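Local coordinates for Glyoxalase/bleomycin resistance protein/dioxygenase (PDB 3RRI) that probably acts as a dioxygenase of the glyoxalase/bleomycin-resistance (vicinal oxygen chelate) superfamily, although its substrate remains uncertain, at residues R102-L106 / I107-E111; S65-P68 / R69-G72. All coordinates share one frame; numbering follows the deposited sequence.

Contact 1 of 2, residues R102-L106 / I107-E111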
ATOM      1  N   ARG A 102       5.467  19.952 -24.178  1.00 33.17           N
ATOM      2  CA  ARG A 102       6.661  19.438 -24.790  1.00 34.65           C
ATOM      3  C   ARG A 102       6.252  18.087 -25.415  1.00 34.23           C
ATOM      4  O   ARG A 102       5.360  17.402 -24.896  1.00 33.30           O
ATOM      5  CB  ARG A 102       7.769  19.372 -23.719  1.00 35.41           C
ATOM      6  CG  ARG A 102       8.818  18.280 -23.867  1.00 39.36           C
ATOM      7  CD  ARG A 102      10.153  18.748 -24.376  1.00 43.68           C
ATOM      8  NE  ARG A 102      10.088  19.377 -25.694  1.00 47.11           N
ATOM      9  CZ  ARG A 102      11.115  19.467 -26.538  1.00 49.45           C
ATOM     10  NH1 ARG A 102      12.309  18.946 -26.235  1.00 50.77           N
ATOM     11  NH2 ARG A 102      10.940  20.068 -27.706  1.00 50.04           N
ATOM     12  N   PHE A 103       6.855  17.770 -26.568  1.00 34.91           N
ATOM     13  CA  PHE A 103       6.417  16.684 -27.457  1.00 35.20           C
ATOM     14  C   PHE A 103       4.928  16.711 -27.798  1.00 34.93           C
ATOM     15  O   PHE A 103       4.254  15.693 -27.773  1.00 34.67           O
ATOM     16  CB  PHE A 103       6.808  15.348 -26.857  1.00 35.44           C
ATOM     17  CG  PHE A 103       8.266  15.244 -26.535  1.00 38.33           C
ATOM     18  CD1 PHE A 103       9.233  15.691 -27.435  1.00 41.63           C
ATOM     19  CD2 PHE A 103       8.683  14.684 -25.341  1.00 40.83           C
ATOM     20  CE1 PHE A 103      10.589  15.579 -27.138  1.00 42.73           C
ATOM     21  CE2 PHE A 103      10.028  14.564 -25.040  1.00 42.14           C
ATOM     22  CZ  PHE A 103      10.988  15.015 -25.944  1.00 42.83           C
ATOM     23  N   GLU A 104       4.419  17.885 -28.146  1.00 34.95           N
ATOM     24  CA  GLU A 104       2.996  18.059 -28.469  1.00 35.47           C
ATOM     25  C   GLU A 104       2.440  17.052 -29.507  1.00 34.99           C
ATOM     26  O   GLU A 104       3.090  16.792 -30.532  1.00 35.74           O
ATOM     27  CB  GLU A 104       2.778  19.486 -28.973  1.00 36.46           C
ATOM     28  CG  GLU A 104       1.316  19.822 -29.304  1.00 39.05           C
ATOM     29  CD  GLU A 104       0.590  20.576 -28.200  1.00 41.72           C
ATOM     30  OE1 GLU A 104      -0.467  20.072 -27.749  1.00 43.08           O
ATOM     31  OE2 GLU A 104       1.058  21.681 -27.811  1.00 45.09           O
ATOM     32  N   GLY A 105       1.249  16.489 -29.239  1.00 34.46           N
ATOM     33  CA  GLY A 105       0.599  15.510 -30.133  1.00 33.26           C
ATOM     34  C   GLY A 105       1.151  14.076 -30.121  1.00 32.49           C
ATOM     35  O   GLY A 105       0.508  13.150 -30.630  1.00 32.34           O
ATOM     36  N   LEU A 106       2.344  13.906 -29.548  1.00 31.14           N
ATOM     37  CA  LEU A 106       3.010  12.613 -29.459  1.00 30.42           C
ATOM     38  C   LEU A 106       2.547  11.881 -28.214  1.00 28.45           C
ATOM     39  O   LEU A 106       2.002  12.475 -27.290  1.00 28.08           O
ATOM     40  CB  LEU A 106       4.531  12.779 -29.394  1.00 30.58           C
ATOM     41  CG  LEU A 106       5.152  13.575 -30.547  1.00 32.20           C
ATOM     42  CD1 LEU A 106       6.683  13.464 -30.480  1.00 32.37           C
ATOM     43  CD2 LEU A 106       4.584  13.053 -31.881  1.00 34.56           C
ATOM     44  N   ILE A 107       2.743  10.568 -28.203  1.00 26.07           N
ATOM     45  CA  ILE A 107       2.280   9.787 -27.078  1.00 24.43           C
ATOM     46  C   ILE A 107       2.917  10.293 -25.773  1.00 23.63           C
ATOM     47  O   ILE A 107       2.236  10.330 -24.735  1.00 22.00           O
ATOM     48  CB  ILE A 107       2.519   8.293 -27.307  1.00 24.13           C
ATOM     49  CG1 ILE A 107       1.640   7.814 -28.490  1.00 23.52           C
ATOM     50  CG2 ILE A 107       2.210   7.495 -26.043  1.00 22.86           C
ATOM     51  CD1 ILE A 107       0.140   7.933 -28.236  1.00 24.04           C
ATOM     52  N   GLU A 108       4.177  10.733 -25.843  1.00 24.45           N
ATOM     53  CA  GLU A 108       4.916  11.198 -24.644  1.00 24.82           C
ATOM     54  C   GLU A 108       4.757  12.697 -24.343  1.00 25.06           C
ATOM     55  O   GLU A 108       5.553  13.271 -23.583  1.00 24.89           O
ATOM     56  CB  GLU A 108       6.410  10.854 -24.741  1.00 25.17           C
ATOM     57  CG  GLU A 108       7.135  11.392 -25.962  1.00 24.85           C
ATOM     58  CD  GLU A 108       7.249  10.356 -27.100  1.00 26.26           C
ATOM     59  OE1 GLU A 108       6.184   9.925 -27.618  1.00 24.17           O
ATOM     60  OE2 GLU A 108       8.416   9.998 -27.487  1.00 27.10           O
ATOM     61  N   GLU A 109       3.724  13.322 -24.918  1.00 24.58           N
ATOM     62  CA  GLU A 109       3.383  14.683 -24.601  1.00 25.72           C
ATOM     63  C   GLU A 109       3.231  14.918 -23.108  1.00 24.98           C
ATOM     64  O   GLU A 109       2.584  14.132 -22.401  1.00 25.14           O
ATOM     65  CB  GLU A 109       2.034  15.066 -25.246  1.00 25.80           C
ATOM     66  CG  GLU A 109       1.666  16.530 -24.965  1.00 28.87           C
ATOM     67  CD  GLU A 109       0.608  17.107 -25.889  1.00 32.12           C
ATOM     68  OE1 GLU A 109       0.007  16.357 -26.683  1.00 34.83           O
ATOM     69  OE2 GLU A 109       0.400  18.341 -25.804  1.00 35.25           O
ATOM     70  N   HIS A 110       3.782  16.033 -22.632  1.00 25.77           N
ATOM     71  CA  HIS A 110       3.574  16.416 -21.241  1.00 24.48           C
ATOM     72  C   HIS A 110       3.434  17.936 -21.067  1.00 23.96           C
ATOM     73  O   HIS A 110       4.030  18.687 -21.849  1.00 23.14           O
ATOM     74  CB  HIS A 110       4.733  15.893 -20.380  1.00 25.79           C
ATOM     75  CG  HIS A 110       6.105  16.161 -20.937  1.00 24.80           C
ATOM     76  ND1 HIS A 110       6.675  15.399 -21.940  1.00 25.59           N
ATOM     77  CD2 HIS A 110       7.055  17.052 -20.561  1.00 26.46           C
ATOM     78  CE1 HIS A 110       7.904  15.828 -22.173  1.00 27.51           C
ATOM     79  NE2 HIS A 110       8.166  16.817 -21.332  1.00 28.18           N
ATOM     80  N   GLU A 111       2.632  18.366 -20.076  1.00 23.21           N
ATOM     81  CA  GLU A 111       2.606  19.759 -19.652  1.00 23.43           C
ATOM     82  C   GLU A 111       3.810  20.002 -18.792  1.00 22.93           C
ATOM     83  O   GLU A 111       4.212  19.113 -18.028  1.00 21.63           O
ATOM     84  CB  GLU A 111       1.335  20.089 -18.877  1.00 24.33           C
ATOM     85  CG  GLU A 111       0.015  19.897 -19.644  1.00 27.68           C
ATOM     86  CD  GLU A 111      -1.124  20.844 -19.225  1.00 31.97           C
ATOM     87  OE1 GLU A 111      -2.242  20.668 -19.739  1.00 39.27           O
ATOM     88  OE2 GLU A 111      -0.930  21.762 -18.413  1.00 33.56           O
TER

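Contact 2 of 2, residues S65-P68 / R69-G72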
ATOM      1  N   SER A  65      20.615  28.434 -19.003  1.00 34.40           N
ATOM      2  CA  SER A  65      19.871  27.874 -20.127  1.00 33.57           C
ATOM      3  C   SER A  65      19.202  26.560 -19.690  1.00 31.64           C
ATOM      4  O   SER A  65      19.657  25.905 -18.742  1.00 31.42           O
ATOM      5  CB  SER A  65      20.772  27.689 -21.359  1.00 33.76           C
ATOM      6  OG  SER A  65      21.849  26.799 -21.093  1.00 37.01           O
HETATM    7  N   MSE A  66      18.119  26.196 -20.375  1.00 29.77           N
HETATM    8  CA  MSE A  66      17.285  25.058 -20.000  1.00 28.52           C
HETATM    9  C   MSE A  66      18.091  23.785 -19.820  1.00 27.75           C
HETATM   10  O   MSE A  66      17.876  23.046 -18.863  1.00 27.55           O
HETATM   11  CB  MSE A  66      16.196  24.838 -21.057  1.00 28.65           C
HETATM   12  CG  MSE A  66      15.198  23.707 -20.771  1.00 28.11           C
HETATM   13 SE   MSE A  66      13.594  23.798 -21.881  0.39 27.63          SE
HETATM   14  CE  MSE A  66      12.806  25.400 -21.111  1.00 29.94           C
ATOM     15  N   TYR A  67      19.012  23.534 -20.736  1.00 26.35           N
ATOM     16  CA  TYR A  67      19.815  22.311 -20.711  1.00 25.56           C
ATOM     17  C   TYR A  67      21.239  22.649 -20.316  1.00 24.43           C
ATOM     18  O   TYR A  67      21.704  23.768 -20.525  1.00 24.79           O
ATOM     19  CB  TYR A  67      19.781  21.645 -22.083  1.00 26.05           C
ATOM     20  CG  TYR A  67      18.380  21.340 -22.526  1.00 28.79           C
ATOM     21  CD1 TYR A  67      17.717  22.162 -23.449  1.00 31.51           C
ATOM     22  CD2 TYR A  67      17.681  20.259 -21.995  1.00 31.23           C
ATOM     23  CE1 TYR A  67      16.401  21.891 -23.836  1.00 32.84           C
ATOM     24  CE2 TYR A  67      16.373  19.972 -22.381  1.00 33.07           C
ATOM     25  CZ  TYR A  67      15.740  20.789 -23.303  1.00 34.08           C
ATOM     26  OH  TYR A  67      14.452  20.502 -23.675  1.00 34.81           O
ATOM     27  N   PRO A  68      21.987  21.672 -19.746  1.00 22.62           N
ATOM     28  CA  PRO A  68      21.687  20.278 -19.548  1.00 22.25           C
ATOM     29  C   PRO A  68      21.244  19.916 -18.117  1.00 21.89           C
ATOM     30  O   PRO A  68      21.065  18.719 -17.823  1.00 21.54           O
ATOM     31  CB  PRO A  68      23.038  19.634 -19.807  1.00 22.40           C
ATOM     32  CG  PRO A  68      23.973  20.547 -19.183  1.00 22.10           C
ATOM     33  CD  PRO A  68      23.388  21.952 -19.422  1.00 22.48           C
ATOM     34  N   ARG A  69      21.039  20.926 -17.269  1.00 20.81           N
ATOM     35  CA  ARG A  69      20.712  20.734 -15.846  1.00 20.47           C
ATOM     36  C   ARG A  69      19.396  21.388 -15.407  1.00 20.40           C
ATOM     37  O   ARG A  69      19.189  22.604 -15.564  1.00 20.40           O
ATOM     38  CB  ARG A  69      21.824  21.292 -14.941  1.00 21.26           C
ATOM     39  CG  ARG A  69      23.171  20.539 -15.087  1.00 22.00           C
ATOM     40  CD  ARG A  69      24.101  20.917 -14.015  1.00 25.59           C
ATOM     41  NE  ARG A  69      25.408  20.254 -14.117  1.00 24.51           N
ATOM     42  CZ  ARG A  69      25.657  19.010 -13.717  1.00 26.57           C
ATOM     43  NH1 ARG A  69      24.677  18.246 -13.233  1.00 27.21           N
ATOM     44  NH2 ARG A  69      26.875  18.501 -13.843  1.00 26.07           N
ATOM     45  N   HIS A  70      18.546  20.561 -14.805  1.00 18.26           N
ATOM     46  CA  HIS A  70      17.321  20.964 -14.140  1.00 17.84           C
ATOM     47  C   HIS A  70      16.763  19.771 -13.382  1.00 17.60           C
ATOM     48  O   HIS A  70      17.234  18.650 -13.592  1.00 17.68           O
ATOM     49  CB  HIS A  70      16.266  21.524 -15.128  1.00 17.86           C
ATOM     50  CG  HIS A  70      15.987  20.669 -16.326  1.00 19.41           C
ATOM     51  ND1 HIS A  70      16.529  20.955 -17.557  1.00 20.88           N
ATOM     52  CD2 HIS A  70      15.143  19.616 -16.521  1.00 19.16           C
ATOM     53  CE1 HIS A  70      16.063  20.092 -18.446  1.00 21.16           C
ATOM     54  NE2 HIS A  70      15.221  19.272 -17.847  1.00 20.05           N
ATOM     55  N   PHE A  71      15.814  20.000 -12.484  1.00 16.99           N
ATOM     56  CA  PHE A  71      15.245  18.917 -11.688  1.00 16.36           C
ATOM     57  C   PHE A  71      13.828  19.251 -11.305  1.00 17.06           C
ATOM     58  O   PHE A  71      13.428  20.431 -11.369  1.00 18.64           O
ATOM     59  CB  PHE A  71      16.070  18.694 -10.403  1.00 16.75           C
ATOM     60  CG  PHE A  71      16.025  19.843  -9.437  1.00 15.61           C
ATOM     61  CD1 PHE A  71      15.146  19.841  -8.342  1.00 16.55           C
ATOM     62  CD2 PHE A  71      16.893  20.917  -9.597  1.00 14.64           C
ATOM     63  CE1 PHE A  71      15.120  20.910  -7.423  1.00 16.90           C
ATOM     64  CE2 PHE A  71      16.879  21.993  -8.709  1.00 15.59           C
ATOM     65  CZ  PHE A  71      15.972  21.992  -7.614  1.00 15.95           C
ATOM     66  N   GLY A  72      13.105  18.273 -10.822  1.00 17.03           N
ATOM     67  CA  GLY A  72      11.806  18.517 -10.270  1.00 17.74           C
ATOM     68  C   GLY A  72      11.033  17.261 -10.097  1.00 18.60           C
ATOM     69  O   GLY A  72      11.620  16.173  -9.917  1.00 20.00           O
TER
HETATM   70  O   HOH W   1      20.908  23.873 -17.291  1.00 23.35           O

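Contact 1 of 2, residues R102-L106 / I107-E111
The imidazole of His110 is overlapped by the aliphatic start of Arg102, whose CB lies over one ring face, 3.5 Å from His110 NE2. The guanidinium runs on past the ring and reaches toward Tyr67. Phe103 comes from another side: its CD2 stands at the imidazole edge, 3.5 Å from His110 CE1, with the two ring planes turned obliquely by 72°. Phe103 CD2 also touches the Glu108 methylene obliquely, 3.7 Å from Glu108 CG. Chi1 of 47° sets the His110 ring between its own backbone N and carbonyl carbon, and from there ND1 gives a nearly straight, in-plane hydrogen bond to Glu108 O (2.9 Å), which fixes the rotation of the imidazole. An acetate ion lies beside this histidine.

These residues form the end of a beta-hairpin joining strands 100-102 and 110-116. Arg102 and His110 are an antiparallel hydrogen-bonded pair, linked through both their N-H and C=O groups, and the connection bends twice, by a type II turn from Phe103 to Leu106 and a type I turn from Leu106 to Glu109. In the second turn Glu109 N donates to Leu106 O at 3.1 Å.

With CG anti to the backbone N (chi1 -178°) and the chain extended beyond it, the Glu109 side chain spans the loop to Gly105, whose N-H meets OE1 from above the carboxylate plane (Gly105 N to Glu109 OE1, 2.8 Å). Glu109 OE2 lies 2.7 Å from Glu104 OE1; one of the two acids probably carries a proton here, while Arg101 forms a salt bridge with the same Glu109 oxygen. The Glu108 carboxylate finds its polar partners in other chains: OE2 hydrogen-bonds Tyr39 OH of the second subunit and OE1 forms a salt bridge with Arg91 of the third, while OE1 still touches Leu106 CB.

Contact 2 of 2, residues S65-P68 / R69-G72
Arg69 crosses Pro68 obliquely, its CG 4.2 Å from Pro68 CG, just after the chain has turned through the cis peptide between Tyr67 and Pro68. Its backbone N donates to a water at 2.9 Å (Arg69 N to water O), and that water gives a hydrogen bond back to Ser65 O, so the turn is bridged by solvent. Ahead of the cis peptide, Ser65 OG donates to Tyr67 O at 3.1 Å, nearly in line with the carbonyl. Extended from CG to NE, the arginine carries its guanidinium off to the second subunit, where NH2 bonds Asn121.

His70 turns its ring back over the loop. With chi1 at 50°, ND1 faces the carbonyl of the selenomethionine Met66 and donates to its O at 2.8 Å; the acceptor sits close to the imidazole plane, though the N-H...O angle of 152° is somewhat bent. Beside that bond, His70 CE1 meets Tyr67 CD2 at 3.9 Å along the histidine's edge, the two rings inclined by 62°. The tyrosine is backed by Met66 CG, 3.7 Å above one of its faces. Phe114 packs edge-to-face with the imidazole.

Phe71 and Gly72 carry the chain into strand 70-74, where Phe71 pairs through its backbone with strand 122-128. His70, Phe71 and Gly72 also form an antiparallel ladder with a strand of the second subunit. The His70 bond to Met66 O thus holds the imidazole over the preceding turn where the chain enters the first strand of the second beta-alpha-beta-beta-beta module of the glyoxalase (vicinal oxygen chelate) fold, its sheet continuing across the interface with the second subunit.

How the contacts relate
Contact 2 comes first along the chain and contact 1 follows, their centres about 18 Å apart and both within the glyoxalase-type fold. They belong to the same mixed sheet: contact 2 leads into strand 70-74, which runs parallel to 122-128, while contact 1 forms the turn of the hairpin between 100-102 and 110-116, the latter pairing with the other side of 122-128. Helix 78-90 lies between them in sequence. The two loops meet where Arg102 NH1 packs 3.7 Å from Tyr67 OH. Both also touch the second subunit, and contact 1 reaches a third, so the loops bordering this sheet take part in assembling the oligomer.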